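Long-range contacts in putative short-chain dehydrogenase/reductase (PDB 5IZ4), which is a putative NAD(P)-dependent oxidoreductase of the short-chain dehydrogenase/reductase family, seen here with ADP bound and perhaps acting as a 3-oxoacyl-[acyl-carrier-protein] reductase: residues T14-T20 / G38-G44; C81-V85 / M135-A139; A102-R106 / R123-N128; I116-F121 / S169-Y173; L161-N165 / A261-L267. One frame throughout, in Å; residues are numbered along the deposited sequence.

Contact 1 (T14-T20 / G38-G44); sequences TPVCVIT and GWSVAIG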
# COMPACT_ATOMS: atom_id res chain seq x y z
N THR A 14 -18.94 -14.78 30.99
CA THR A 14 -18.52 -15.32 29.71
C THR A 14 -18.45 -14.20 28.68
O THR A 14 -19.37 -13.38 28.61
CB THR A 14 -19.52 -16.39 29.26
OG1 THR A 14 -19.56 -17.42 30.26
CG2 THR A 14 -19.09 -17.01 27.93
N PRO A 15 -17.40 -14.13 27.86
CA PRO A 15 -17.30 -13.03 26.88
C PRO A 15 -18.40 -13.12 25.83
O PRO A 15 -18.95 -14.19 25.55
CB PRO A 15 -15.91 -13.23 26.26
CG PRO A 15 -15.56 -14.66 26.54
CD PRO A 15 -16.20 -14.99 27.85
N VAL A 16 -18.71 -11.97 25.24
CA VAL A 16 -19.84 -11.81 24.33
C VAL A 16 -19.34 -11.32 22.97
O VAL A 16 -18.57 -10.35 22.89
CB VAL A 16 -20.88 -10.82 24.88
CG1 VAL A 16 -21.92 -10.49 23.81
CG2 VAL A 16 -21.55 -11.40 26.13
N CYS A 17 -19.81 -11.97 21.90
CA CYS A 17 -19.58 -11.51 20.54
C CYS A 17 -20.90 -11.11 19.90
O CYS A 17 -21.87 -11.87 19.97
CB CYS A 17 -18.89 -12.58 19.70
SG CYS A 17 -18.50 -11.98 18.03
N VAL A 18 -20.94 -9.92 19.29
CA VAL A 18 -22.09 -9.44 18.53
C VAL A 18 -21.75 -9.54 17.04
O VAL A 18 -20.71 -9.05 16.60
CB VAL A 18 -22.44 -8.00 18.91
CG1 VAL A 18 -23.62 -7.48 18.07
CG2 VAL A 18 -22.74 -7.89 20.41
N ILE A 19 -22.62 -10.19 16.27
CA ILE A 19 -22.37 -10.42 14.84
C ILE A 19 -23.55 -9.86 14.05
O ILE A 19 -24.67 -10.36 14.18
CB ILE A 19 -22.19 -11.92 14.54
CG1 ILE A 19 -21.09 -12.56 15.42
CG2 ILE A 19 -21.86 -12.15 13.06
CD1 ILE A 19 -21.64 -13.33 16.64
N THR A 20 -23.30 -8.84 13.22
CA THR A 20 -24.34 -8.46 12.27
C THR A 20 -24.18 -9.29 11.00
O THR A 20 -23.14 -9.90 10.76
CB THR A 20 -24.32 -6.97 11.91
OG1 THR A 20 -23.12 -6.65 11.18
CG2 THR A 20 -24.44 -6.10 13.16
N GLY A 38 -16.73 -21.07 23.11
CA GLY A 38 -17.35 -20.88 24.40
C GLY A 38 -17.95 -19.51 24.63
O GLY A 38 -18.54 -19.29 25.69
N TRP A 39 -17.85 -18.60 23.66
CA TRP A 39 -18.42 -17.27 23.83
C TRP A 39 -19.94 -17.31 23.70
O TRP A 39 -20.51 -18.17 23.03
CB TRP A 39 -17.86 -16.29 22.80
CG TRP A 39 -16.42 -15.91 23.01
CD1 TRP A 39 -15.40 -16.73 23.42
CD2 TRP A 39 -15.84 -14.61 22.82
NE1 TRP A 39 -14.22 -16.01 23.49
CE2 TRP A 39 -14.47 -14.71 23.13
CE3 TRP A 39 -16.36 -13.37 22.42
CZ2 TRP A 39 -13.60 -13.62 23.06
CZ3 TRP A 39 -15.48 -12.28 22.34
CH2 TRP A 39 -14.12 -12.42 22.65
N SER A 40 -20.59 -16.35 24.35
CA SER A 40 -21.99 -16.07 24.09
C SER A 40 -22.08 -15.23 22.82
O SER A 40 -21.26 -14.34 22.59
CB SER A 40 -22.63 -15.34 25.27
OG SER A 40 -22.51 -16.09 26.46
N VAL A 41 -23.08 -15.51 21.99
CA VAL A 41 -23.17 -14.86 20.69
C VAL A 41 -24.51 -14.16 20.56
O VAL A 41 -25.56 -14.74 20.88
CB VAL A 41 -22.93 -15.85 19.53
CG1 VAL A 41 -21.48 -16.33 19.56
CG2 VAL A 41 -23.88 -17.04 19.61
N ALA A 42 -24.47 -12.89 20.16
CA ALA A 42 -25.66 -12.12 19.81
C ALA A 42 -25.78 -12.18 18.29
O ALA A 42 -24.96 -11.60 17.57
CB ALA A 42 -25.57 -10.69 20.32
N ILE A 43 -26.79 -12.90 17.81
CA ILE A 43 -26.93 -13.24 16.40
C ILE A 43 -27.77 -12.17 15.73
O ILE A 43 -28.98 -12.06 15.98
CB ILE A 43 -27.54 -14.64 16.25
CG1 ILE A 43 -26.51 -15.70 16.66
CG2 ILE A 43 -28.00 -14.91 14.82
CD1 ILE A 43 -27.13 -17.02 17.02
N GLY A 44 -27.14 -11.37 14.88
CA GLY A 44 -27.86 -10.28 14.24
C GLY A 44 -28.58 -10.72 12.99
O GLY A 44 -27.96 -11.03 11.98
O HOH W 1 -21.83 -14.18 28.36

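Contact 2 (C81-V85 / M135-A139); sequences CRHAV and MTRAA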
# COMPACT_ATOMS: atom_id res chain seq x y z
N CYS A 81 -29.58 -0.06 15.48
CA CYS A 81 -28.28 -0.39 16.07
C CYS A 81 -28.31 -0.17 17.57
O CYS A 81 -27.84 -1.02 18.34
CB CYS A 81 -27.17 0.44 15.42
SG CYS A 81 -26.95 0.17 13.66
N ARG A 82 -28.87 0.95 18.01
CA ARG A 82 -28.95 1.24 19.44
C ARG A 82 -29.81 0.22 20.17
O ARG A 82 -29.46 -0.23 21.27
CB ARG A 82 -29.49 2.65 19.68
CG ARG A 82 -28.74 3.75 18.96
CD ARG A 82 -27.40 4.03 19.60
NE ARG A 82 -26.84 5.28 19.10
CZ ARG A 82 -25.70 5.82 19.52
NH1 ARG A 82 -24.99 5.21 20.46
NH2 ARG A 82 -25.27 6.96 19.00
N HIS A 83 -30.98 -0.10 19.61
CA HIS A 83 -31.85 -1.09 20.24
C HIS A 83 -31.16 -2.44 20.35
O HIS A 83 -31.29 -3.13 21.37
CB HIS A 83 -33.15 -1.23 19.45
CG HIS A 83 -34.14 -2.16 20.09
ND1 HIS A 83 -34.11 -3.52 19.89
CD2 HIS A 83 -35.19 -1.92 20.91
CE1 HIS A 83 -35.10 -4.08 20.57
NE2 HIS A 83 -35.77 -3.13 21.19
N ALA A 84 -30.42 -2.83 19.31
CA ALA A 84 -29.72 -4.12 19.34
C ALA A 84 -28.71 -4.17 20.47
O ALA A 84 -28.65 -5.15 21.23
CB ALA A 84 -29.04 -4.36 17.99
N VAL A 85 -27.92 -3.10 20.63
CA VAL A 85 -26.94 -3.07 21.71
C VAL A 85 -27.65 -3.04 23.06
O VAL A 85 -27.18 -3.67 24.03
CB VAL A 85 -25.98 -1.88 21.53
CG1 VAL A 85 -25.17 -1.64 22.78
CG2 VAL A 85 -25.07 -2.14 20.34
N MET A 135 -23.37 0.73 13.83
CA MET A 135 -23.31 -0.42 14.73
C MET A 135 -22.09 -0.32 15.64
O MET A 135 -22.19 -0.55 16.86
CB MET A 135 -23.26 -1.71 13.91
CG MET A 135 -23.55 -2.95 14.72
SD MET A 135 -25.25 -2.94 15.34
CE MET A 135 -25.05 -4.01 16.76
N THR A 136 -20.94 0.02 15.07
CA THR A 136 -19.72 0.16 15.86
C THR A 136 -19.88 1.23 16.92
O THR A 136 -19.58 1.01 18.10
CB THR A 136 -18.54 0.48 14.94
OG1 THR A 136 -18.38 -0.56 13.96
CG2 THR A 136 -17.27 0.56 15.76
N ARG A 137 -20.38 2.41 16.52
CA ARG A 137 -20.61 3.50 17.46
C ARG A 137 -21.53 3.07 18.60
O ARG A 137 -21.29 3.41 19.76
CB ARG A 137 -21.21 4.72 16.75
CG ARG A 137 -21.63 5.83 17.72
CD ARG A 137 -22.12 7.11 17.00
NE ARG A 137 -23.33 6.88 16.20
CZ ARG A 137 -23.82 7.76 15.33
NH1 ARG A 137 -23.22 8.93 15.15
NH2 ARG A 137 -24.92 7.46 14.64
N ALA A 138 -22.61 2.34 18.28
CA ALA A 138 -23.55 1.93 19.32
C ALA A 138 -22.89 1.00 20.34
O ALA A 138 -23.22 1.07 21.53
CB ALA A 138 -24.77 1.25 18.69
N ALA A 139 -21.95 0.17 19.89
CA ALA A 139 -21.27 -0.81 20.73
C ALA A 139 -20.06 -0.25 21.47
O ALA A 139 -19.60 -0.90 22.42
CB ALA A 139 -20.80 -1.99 19.88
O HOH W 2 -25.18 2.66 22.53

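Contact 3 (A102-R106 / R123-N128); sequences AGTTR and RVYRVN. With ADP (adenosine-5'-diphosphate), chain B.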
# COMPACT_ATOMS: atom_id res chain seq x y z
N ALA A 102 -22.91 -7.43 8.23
CA ALA A 102 -24.06 -6.97 7.45
C ALA A 102 -23.57 -6.23 6.22
O ALA A 102 -22.66 -5.40 6.30
CB ALA A 102 -24.94 -6.06 8.31
N GLY A 103 -24.15 -6.54 5.07
CA GLY A 103 -23.76 -5.86 3.85
C GLY A 103 -24.70 -6.18 2.72
O GLY A 103 -25.54 -7.08 2.82
N THR A 104 -24.56 -5.42 1.64
CA THR A 104 -25.40 -5.65 0.48
C THR A 104 -24.65 -5.27 -0.79
O THR A 104 -23.64 -4.56 -0.74
CB THR A 104 -26.72 -4.88 0.56
OG1 THR A 104 -27.62 -5.36 -0.44
CG2 THR A 104 -26.48 -3.40 0.32
N THR A 105 -25.14 -5.77 -1.91
CA THR A 105 -24.62 -5.39 -3.22
C THR A 105 -25.65 -5.76 -4.27
O THR A 105 -26.73 -6.27 -3.97
CB THR A 105 -23.28 -6.05 -3.52
OG1 THR A 105 -22.71 -5.44 -4.69
CG2 THR A 105 -23.45 -7.55 -3.76
N ARG A 106 -25.31 -5.46 -5.52
CA ARG A 106 -26.03 -5.95 -6.68
C ARG A 106 -25.03 -5.99 -7.82
O ARG A 106 -24.26 -5.04 -8.00
CB ARG A 106 -27.22 -5.05 -7.02
CG ARG A 106 -28.01 -5.50 -8.23
CD ARG A 106 -29.45 -5.01 -8.15
NE ARG A 106 -29.55 -3.55 -8.11
CZ ARG A 106 -29.48 -2.76 -9.18
NH1 ARG A 106 -29.29 -3.30 -10.38
NH2 ARG A 106 -29.58 -1.44 -9.05
N ARG A 123 -27.67 3.14 -1.73
CA ARG A 123 -28.25 1.94 -1.13
C ARG A 123 -27.16 1.05 -0.56
O ARG A 123 -27.28 0.53 0.56
CB ARG A 123 -29.06 1.16 -2.17
CG ARG A 123 -29.88 -0.00 -1.58
CD ARG A 123 -30.45 -0.90 -2.68
NE ARG A 123 -29.37 -1.65 -3.33
CZ ARG A 123 -28.86 -2.78 -2.85
NH1 ARG A 123 -29.33 -3.30 -1.72
NH2 ARG A 123 -27.87 -3.39 -3.50
N VAL A 124 -26.07 0.88 -1.31
CA VAL A 124 -24.97 0.04 -0.87
C VAL A 124 -24.20 0.70 0.27
O VAL A 124 -23.79 0.04 1.24
CB VAL A 124 -24.06 -0.27 -2.07
CG1 VAL A 124 -22.82 -1.00 -1.63
CG2 VAL A 124 -24.83 -1.09 -3.11
N TYR A 125 -23.98 2.01 0.16
CA TYR A 125 -23.21 2.73 1.17
C TYR A 125 -23.95 2.75 2.50
O TYR A 125 -23.32 2.73 3.56
CB TYR A 125 -22.95 4.16 0.69
CG TYR A 125 -21.84 4.92 1.37
CD1 TYR A 125 -22.12 6.02 2.17
CD2 TYR A 125 -20.51 4.57 1.17
CE1 TYR A 125 -21.09 6.76 2.77
CE2 TYR A 125 -19.49 5.29 1.76
CZ TYR A 125 -19.78 6.38 2.57
OH TYR A 125 -18.74 7.11 3.15
N ARG A 126 -25.28 2.78 2.44
CA ARG A 126 -26.08 2.86 3.65
C ARG A 126 -25.86 1.63 4.53
O ARG A 126 -25.77 1.76 5.76
CB ARG A 126 -27.55 3.03 3.27
CG ARG A 126 -28.57 2.63 4.30
CD ARG A 126 -28.75 3.67 5.40
NE ARG A 126 -28.91 5.05 4.94
CZ ARG A 126 -29.04 6.07 5.79
NH1 ARG A 126 -29.06 5.83 7.10
NH2 ARG A 126 -29.16 7.32 5.34
N VAL A 127 -25.74 0.45 3.93
CA VAL A 127 -25.50 -0.76 4.72
C VAL A 127 -24.02 -0.93 4.99
O VAL A 127 -23.60 -1.19 6.13
CB VAL A 127 -26.06 -2.00 4.00
CG1 VAL A 127 -25.90 -3.23 4.90
CG2 VAL A 127 -27.51 -1.80 3.56
N ASN A 128 -23.19 -0.80 3.96
CA ASN A 128 -21.82 -1.27 4.07
C ASN A 128 -20.96 -0.31 4.86
O ASN A 128 -20.00 -0.74 5.53
CB ASN A 128 -21.22 -1.47 2.67
CG ASN A 128 -21.89 -2.59 1.91
OD1 ASN A 128 -22.83 -3.22 2.41
ND2 ASN A 128 -21.43 -2.84 0.70
PB ADP B . -21.23 -12.82 2.88
O1B ADP B . -21.31 -11.37 3.48
O2B ADP B . -21.32 -13.99 3.91
O3B ADP B . -20.24 -13.05 1.70
PA ADP B . -24.27 -12.67 2.80
O1A ADP B . -25.23 -11.77 1.83
O2A ADP B . -24.98 -14.00 3.21
O3A ADP B . -22.86 -12.75 2.08
O5' ADP B . -24.23 -11.63 4.09
C5' ADP B . -24.91 -10.37 4.08
C4' ADP B . -25.82 -10.41 5.31
O4' ADP B . -26.20 -9.03 5.71
C3' ADP B . -27.16 -11.15 5.07
O3' ADP B . -27.59 -11.83 6.22
C2' ADP B . -28.10 -9.95 4.79
O2' ADP B . -29.43 -10.39 5.07
C1' ADP B . -27.61 -8.96 5.83
N9 ADP B . -28.07 -7.59 5.53
C8 ADP B . -28.30 -6.97 4.29
N7 ADP B . -28.72 -5.74 4.45
C5 ADP B . -28.78 -5.53 5.82
C6 ADP B . -29.15 -4.44 6.58
N6 ADP B . -29.56 -3.29 5.98
N1 ADP B . -29.10 -4.53 7.91
C2 ADP B . -28.71 -5.69 8.47
N3 ADP B . -28.34 -6.77 7.82
C4 ADP B . -28.38 -6.67 6.49
O HOH W 3 -22.64 -3.18 8.16

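Contact 4 (I116-F121 / S169-Y173); sequences IDDFEF and SSIAY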
# COMPACT_ATOMS: atom_id res chain seq x y z
N ILE A 116 -26.03 1.87 -13.60
CA ILE A 116 -25.95 2.15 -12.18
C ILE A 116 -26.35 3.60 -11.98
O ILE A 116 -26.26 4.41 -12.91
CB ILE A 116 -24.53 1.84 -11.63
CG1 ILE A 116 -24.55 1.73 -10.11
CG2 ILE A 116 -23.53 2.89 -12.11
CD1 ILE A 116 -23.28 1.10 -9.52
N ASP A 117 -26.85 3.93 -10.79
CA ASP A 117 -27.26 5.31 -10.52
C ASP A 117 -26.95 5.68 -9.08
O ASP A 117 -26.52 4.85 -8.27
CB ASP A 117 -28.75 5.54 -10.81
CG ASP A 117 -29.65 4.57 -10.07
OD1 ASP A 117 -29.16 3.79 -9.23
OD2 ASP A 117 -30.87 4.60 -10.34
N ASP A 118 -27.19 6.96 -8.75
CA ASP A 118 -26.92 7.44 -7.40
C ASP A 118 -27.71 6.65 -6.36
O ASP A 118 -27.20 6.38 -5.27
CB ASP A 118 -27.20 8.94 -7.29
CG ASP A 118 -28.60 9.37 -7.74
OD1 ASP A 118 -29.34 8.59 -8.39
OD2 ASP A 118 -28.97 10.53 -7.45
N PHE A 119 -28.95 6.25 -6.70
CA PHE A 119 -29.75 5.44 -5.79
C PHE A 119 -28.99 4.21 -5.31
O PHE A 119 -29.01 3.88 -4.12
CB PHE A 119 -31.05 5.00 -6.46
CG PHE A 119 -32.05 6.11 -6.62
CD1 PHE A 119 -32.76 6.58 -5.54
CD2 PHE A 119 -32.24 6.71 -7.86
CE1 PHE A 119 -33.68 7.61 -5.68
CE2 PHE A 119 -33.17 7.74 -8.01
CZ PHE A 119 -33.88 8.19 -6.92
N GLU A 120 -28.31 3.52 -6.23
CA GLU A 120 -27.61 2.30 -5.88
C GLU A 120 -26.33 2.59 -5.10
O GLU A 120 -26.01 1.87 -4.15
CB GLU A 120 -27.32 1.48 -7.14
CG GLU A 120 -26.54 0.20 -6.90
CD GLU A 120 -27.32 -0.85 -6.11
OE1 GLU A 120 -28.56 -0.69 -5.90
OE2 GLU A 120 -26.67 -1.84 -5.70
N PHE A 121 -25.62 3.67 -5.46
CA PHE A 121 -24.46 4.05 -4.66
C PHE A 121 -24.87 4.28 -3.21
O PHE A 121 -24.21 3.80 -2.29
CB PHE A 121 -23.80 5.32 -5.22
CG PHE A 121 -22.84 5.08 -6.37
CD1 PHE A 121 -23.27 5.18 -7.69
CD2 PHE A 121 -21.50 4.81 -6.13
CE1 PHE A 121 -22.40 4.99 -8.74
CE2 PHE A 121 -20.61 4.62 -7.19
CZ PHE A 121 -21.06 4.71 -8.50
N SER A 169 -18.47 -6.89 -7.32
CA SER A 169 -19.80 -7.03 -7.91
C SER A 169 -20.27 -5.76 -8.62
O SER A 169 -20.97 -5.83 -9.64
CB SER A 169 -20.79 -7.46 -6.83
OG SER A 169 -20.65 -6.65 -5.68
N SER A 170 -19.89 -4.59 -8.11
CA SER A 170 -20.24 -3.33 -8.78
C SER A 170 -19.28 -2.25 -8.32
O SER A 170 -18.61 -2.39 -7.29
CB SER A 170 -21.67 -2.89 -8.47
OG SER A 170 -21.75 -2.26 -7.20
N ILE A 171 -19.23 -1.17 -9.09
CA ILE A 171 -18.37 -0.06 -8.69
C ILE A 171 -18.90 0.62 -7.43
O ILE A 171 -18.12 1.16 -6.63
CB ILE A 171 -18.21 0.93 -9.87
CG1 ILE A 171 -17.03 1.87 -9.62
CG2 ILE A 171 -19.51 1.71 -10.12
CD1 ILE A 171 -16.81 2.89 -10.73
N ALA A 172 -20.22 0.59 -7.21
CA ALA A 172 -20.77 1.13 -5.96
C ALA A 172 -20.36 0.27 -4.77
O ALA A 172 -20.08 0.79 -3.68
CB ALA A 172 -22.30 1.23 -6.05
N TYR A 173 -20.32 -1.05 -4.96
CA TYR A 173 -19.85 -1.94 -3.91
C TYR A 173 -18.37 -1.70 -3.63
O TYR A 173 -17.96 -1.56 -2.47
CB TYR A 173 -20.10 -3.39 -4.32
CG TYR A 173 -19.64 -4.43 -3.33
CD1 TYR A 173 -20.44 -4.81 -2.26
CD2 TYR A 173 -18.40 -5.04 -3.48
CE1 TYR A 173 -20.02 -5.78 -1.36
CE2 TYR A 173 -17.97 -6.01 -2.58
CZ TYR A 173 -18.78 -6.37 -1.53
OH TYR A 173 -18.36 -7.33 -0.63
O HOH W 4 -24.37 -2.51 -6.71
O HOH W 5 -21.40 3.17 -2.79

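Contact 5 (L161-N165 / A261-L267); sequences LAGLN and AAENGLL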
# COMPACT_ATOMS: atom_id res chain seq x y z
N LEU A 161 -11.86 -7.71 -1.05
CA LEU A 161 -10.86 -7.46 -2.08
C LEU A 161 -11.27 -6.31 -2.99
O LEU A 161 -10.42 -5.52 -3.43
CB LEU A 161 -10.64 -8.73 -2.90
CG LEU A 161 -9.71 -8.63 -4.10
CD1 LEU A 161 -8.34 -8.18 -3.64
CD2 LEU A 161 -9.63 -9.97 -4.82
N ALA A 162 -12.57 -6.18 -3.26
CA ALA A 162 -13.05 -5.10 -4.12
C ALA A 162 -12.64 -3.73 -3.59
O ALA A 162 -12.41 -2.80 -4.38
CB ALA A 162 -14.58 -5.17 -4.27
N GLY A 163 -12.60 -3.55 -2.27
CA GLY A 163 -12.20 -2.27 -1.72
C GLY A 163 -10.73 -1.97 -1.97
O GLY A 163 -10.34 -0.80 -2.06
N LEU A 164 -9.92 -3.01 -2.10
CA LEU A 164 -8.49 -2.84 -2.31
C LEU A 164 -8.15 -2.48 -3.75
O LEU A 164 -7.34 -1.58 -3.99
CB LEU A 164 -7.76 -4.12 -1.91
CG LEU A 164 -7.81 -4.44 -0.42
CD1 LEU A 164 -7.14 -5.79 -0.15
CD2 LEU A 164 -7.14 -3.32 0.37
N ASN A 165 -8.77 -3.15 -4.73
CA ASN A 165 -8.34 -2.99 -6.12
C ASN A 165 -9.45 -2.55 -7.07
O ASN A 165 -9.21 -2.50 -8.28
CB ASN A 165 -7.70 -4.29 -6.64
CG ASN A 165 -8.68 -5.46 -6.73
OD1 ASN A 165 -9.89 -5.31 -6.48
ND2 ASN A 165 -8.17 -6.64 -7.10
N ALA A 261 -5.98 -9.33 3.77
CA ALA A 261 -6.52 -9.89 2.53
C ALA A 261 -6.39 -11.42 2.56
O ALA A 261 -5.28 -11.95 2.73
CB ALA A 261 -5.81 -9.31 1.31
N ALA A 262 -7.51 -12.11 2.38
CA ALA A 262 -7.56 -13.57 2.32
C ALA A 262 -8.29 -13.88 1.01
O ALA A 262 -9.52 -14.01 0.98
CB ALA A 262 -8.27 -14.15 3.54
N GLU A 263 -7.52 -13.95 -0.08
CA GLU A 263 -8.12 -13.93 -1.41
C GLU A 263 -7.48 -14.95 -2.34
O GLU A 263 -7.59 -14.79 -3.57
CB GLU A 263 -8.02 -12.53 -2.04
CG GLU A 263 -6.76 -11.72 -1.71
CD GLU A 263 -5.45 -12.43 -2.05
OE1 GLU A 263 -5.14 -13.48 -1.43
OE2 GLU A 263 -4.72 -11.94 -2.94
N ASN A 264 -6.81 -15.96 -1.80
CA ASN A 264 -6.32 -17.09 -2.57
C ASN A 264 -5.29 -16.67 -3.63
O ASN A 264 -5.14 -17.33 -4.66
CB ASN A 264 -7.49 -17.85 -3.19
CG ASN A 264 -8.36 -18.47 -2.13
OD1 ASN A 264 -7.90 -19.32 -1.37
ND2 ASN A 264 -9.61 -18.00 -2.02
N GLY A 265 -4.58 -15.57 -3.36
CA GLY A 265 -3.52 -15.12 -4.24
C GLY A 265 -3.93 -14.19 -5.36
O GLY A 265 -3.08 -13.82 -6.17
N LEU A 266 -5.21 -13.81 -5.45
CA LEU A 266 -5.63 -13.01 -6.60
C LEU A 266 -4.83 -11.72 -6.73
O LEU A 266 -4.61 -11.24 -7.86
CB LEU A 266 -7.13 -12.70 -6.50
CG LEU A 266 -8.07 -13.86 -6.87
CD1 LEU A 266 -9.51 -13.51 -6.52
CD2 LEU A 266 -7.95 -14.21 -8.34
N LEU A 267 -4.39 -11.13 -5.61
CA LEU A 267 -3.60 -9.90 -5.68
C LEU A 267 -2.26 -10.12 -6.37
O LEU A 267 -1.67 -9.15 -6.86
CB LEU A 267 -3.37 -9.33 -4.28
CG LEU A 267 -4.59 -8.69 -3.60
CD1 LEU A 267 -4.32 -8.54 -2.11
CD2 LEU A 267 -4.91 -7.34 -4.24

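Contact 1 (T14-T20 / G38-G44)
Cys17 O takes the amide hydrogen of Ala42 N at 2.8 Å in a nearly straight bond, and Val41 CA adds a CA-H...O contact to the same oxygen. The bond is one of five that alternate along the parallel segments 14-20 and 38-44: Ser40 N to Pro15 O, Cys17 N to Ser40 O, Ala42 N to Cys17 O, Ile19 N to Ala42 O and Gly44 N to Ile19 O. The last is the most bent, at 135° on the hydrogen. Val18 and Ala42 share one face of the sheet, where Val18 CG2 meets Ala42 CB at 4.0 Å. Cys17, Ile19 and Val41 lie on the other, and Ile19 reaches back with CD1 to Val41 CB, also at 4.0 Å.

Ahead of the strands, Pro15 lies across the indole of Trp39. Its CG stands 3.5 Å from the centroid of the five-membered ring of Trp39, almost on the normal, a CH-pi contact, while Cys17 N approaches the indole at its edge. The ring also meets Phe34 and Trp246 edge-to-face. On the Ser40 side of the strand pair, a water donates to Thr14 O at 2.6 Å and bonds Ser40 OG; the hydroxyl points that way because OG is anti to the carbonyl carbon (chi1 -58°).

The strands are the two of the beta-alpha-beta unit that opens the Rossmann fold, with helix 25-36 between them. Thr20 OG1 accepts from Ala102 N, linking this pair to the nucleotide site. Amide bonds thus set the strand register, whereas the proline-indole contact and the bridging water hold its N-terminal end.

Contact 2 (C81-V85 / M135-A139)
Apolar contacts carry most of this crossing, and Ala138 and Val85 are at its middle. Val85 CG2 rests 3.8 Å from Ala138 CB, while CG1, anti to the backbone N (chi1 167°), lies 3.6 Å from Ala138 O. The methyl of Ala138 also faces Cys81, with the two CB atoms 4.1 Å apart. Met135 approaches the same helix with its sulfur and methyl: SD is 3.9 Å from Cys81 CB, and the bend at chi2 (65°) carries CE to Val85 CG2 at 4.0 Å and to Ala84.

Helices 78-92 and 118-146 flank the same side of the Rossmann sheet, and these segments cross at -41° with their axes 8.7 Å apart. Small side chains at the crossing allow this closeness, and Met135 continues to Val18, Thr20 and Leu98 on the strands beneath.

Polar contacts lie along one border. A water donates to Ala138 O at 2.7 Å and accepts from Arg82 NH1, approaching that guanidinium in its plane. Arg82 NH2 and Arg137 NE are 3.4 Å apart with no bond between them, their guanidinium planes nearly parallel. Asp78 probably eases this meeting of like charges: it forms a salt bridge with Arg137 and a weak, long ion pair with Arg82. Arg137 NH1 donates to Ile116 O and Phe113 O of the second subunit.

Contact 3 (A102-R106 / R123-N128)
The side-chain amide of Asn128 meets the backbone of Thr104 with both of its polar atoms. Its OD1 accepts from Thr104 N at 2.9 Å, in the carbonyl plane and on a lone pair; ND2 donates to Thr104 O at 3.1 Å, with that oxygen 16° out of the amide plane. This pair of bonds fixes the amide's rotation, and ND2 also bonds Ser176 OG. The guanidinium of Arg123 is likewise used at its edge: NH1 donates to Thr104 OG1 at 3.0 Å, nearly in plane, and Thr105 O lies near NH2. A bend at chi3 (70°) turns the group towards the loop, and Glu120 holds NE in a salt bridge.

On the ADP side of these bonds, Val127 places CG1 3.5 Å from Gly103 CA and CG2 3.8 Å from Thr104 CG2. The same CG2 lies 3.5 Å from N6 of the ADP adenine, while Gly103 N donates to the ribose O4' at 3.3 Å. A water donates to both Ala102 O and Val127 O.

The loop leaves strand 97-100 and runs along helix 118-146, forming one wall of the nucleotide pocket. Helix 171-191 lies beside it through Tyr173 and Ser176, while Tyr125 stacks on Tyr125 of the second subunit.

Contact 4 (I116-F121 / S169-Y173)
Ala172 CB sits over one face of the Phe121 ring, 3.9 Å from its centroid and 22° off the normal, a CH-pi contact displaced towards the rim. The same methyl touches Ile116 CD1 at 3.6 Å. Ile171 completes the apolar cluster: its CG2 lies 3.7 Å from Phe121 CZ and 3.9 Å from Ile116 CD1. Ile116 extends fully, with CG1 anti to the backbone N (chi1 -163°) and CD1 continuing outwards (chi2 166°), which carries its terminal methyl up against both Ala172 and Ile171.

Two waters bridge the segments at the border of this cluster. One donates to Glu120 OE2 at 2.6 Å and accepts from Ser170 OG; the other donates to Phe121 O and Ala172 O at 2.9 Å each.

Further out, both helices are capped. Asp117 OD1 accepts from Glu120 N, which stands above the carboxylate plane, and thereby caps helix 118-146. At the start of helix 171-191, Ser170 OG takes Tyr173 N at 2.9 Å while also giving a hydrogen bond to the bridging water, which ties it to Glu120, whose other oxygen faces Arg123.

The second subunit closes around the site: its Tyr133 meets the Phe121 ring and packs on Ile116, and its Ile130 also touches Phe121. This pairing of helices across a subunit boundary is consistent with the helical interface common in the family. Direct contact between the segments is thus apolar, while water carries their polar link; the Ser170 hydroxyl, used as both donor and acceptor, couples a helix cap to the Glu120 carboxylate.

Contact 5 (L161-N165 / A261-L267)
Leu161 splits its two methyls between neighbouring leucines: CD1 goes to Leu267 CD2 at 3.6 Å and CD2 to Leu266 CD1 at 3.9 Å. Its CG is anti to the backbone N (chi1 175°), which swings the branch out from the short helix 161-165 towards the turn. The side chain runs antiparallel alongside Leu267 and lies roughly perpendicular to Leu266. Leu164 adopts the other common form, CG anti to the carbonyl carbon (chi1 -67°), and extends CD1 to Ala261 CB at 4.0 Å.

The contact joins the helix following strand 153-158 to the end of strand 259-262, the last strand of the Rossmann sheet, and to the type I' turn formed by Glu263 to Leu266. Bent at chi2 (56°), the Glu263 side chain folds back over that turn and grips two amides: OE1 accepts from Gly265 N at 2.9 Å, from above the carboxylate plane, and OE2 from Leu267 N at 2.8 Å, on the anti side but tilted out of the carboxylate plane. Glu263 CB meanwhile touches Leu161 CD2 at 4.1 Å.

Beyond the leucines, Asn165 OD1 bonds Thr167 OG1. Leu267 and Ala261 pack on Gln258 of the third subunit, while Gly163 O and Asn165 O accept from Thr182 and Arg189 of the second subunit.

Overall arrangement
From the N terminus, contact 1 closes first, pairing two strands around helix 25-36; it is complete before any other opens. Contact 2 then spans a long loop from helix 78-92 to helix 118-146, and contact 3 nests inside it, tying the loop after strand 97-100 to an earlier part of that helix. Contact 4 opens within both and closes later on helix 171-191, so it crosses each of them. Contact 5 opens at 161-165, before contact 4 closes, crosses it and ends beyond strand 259-262. Contact 1 touches contacts 2 and 3 towards the C-terminal end of strand 16-20, joining sheet, flanking helices and nucleotide loop; contact 4 touches contacts 3 and 5 through segment 169-173.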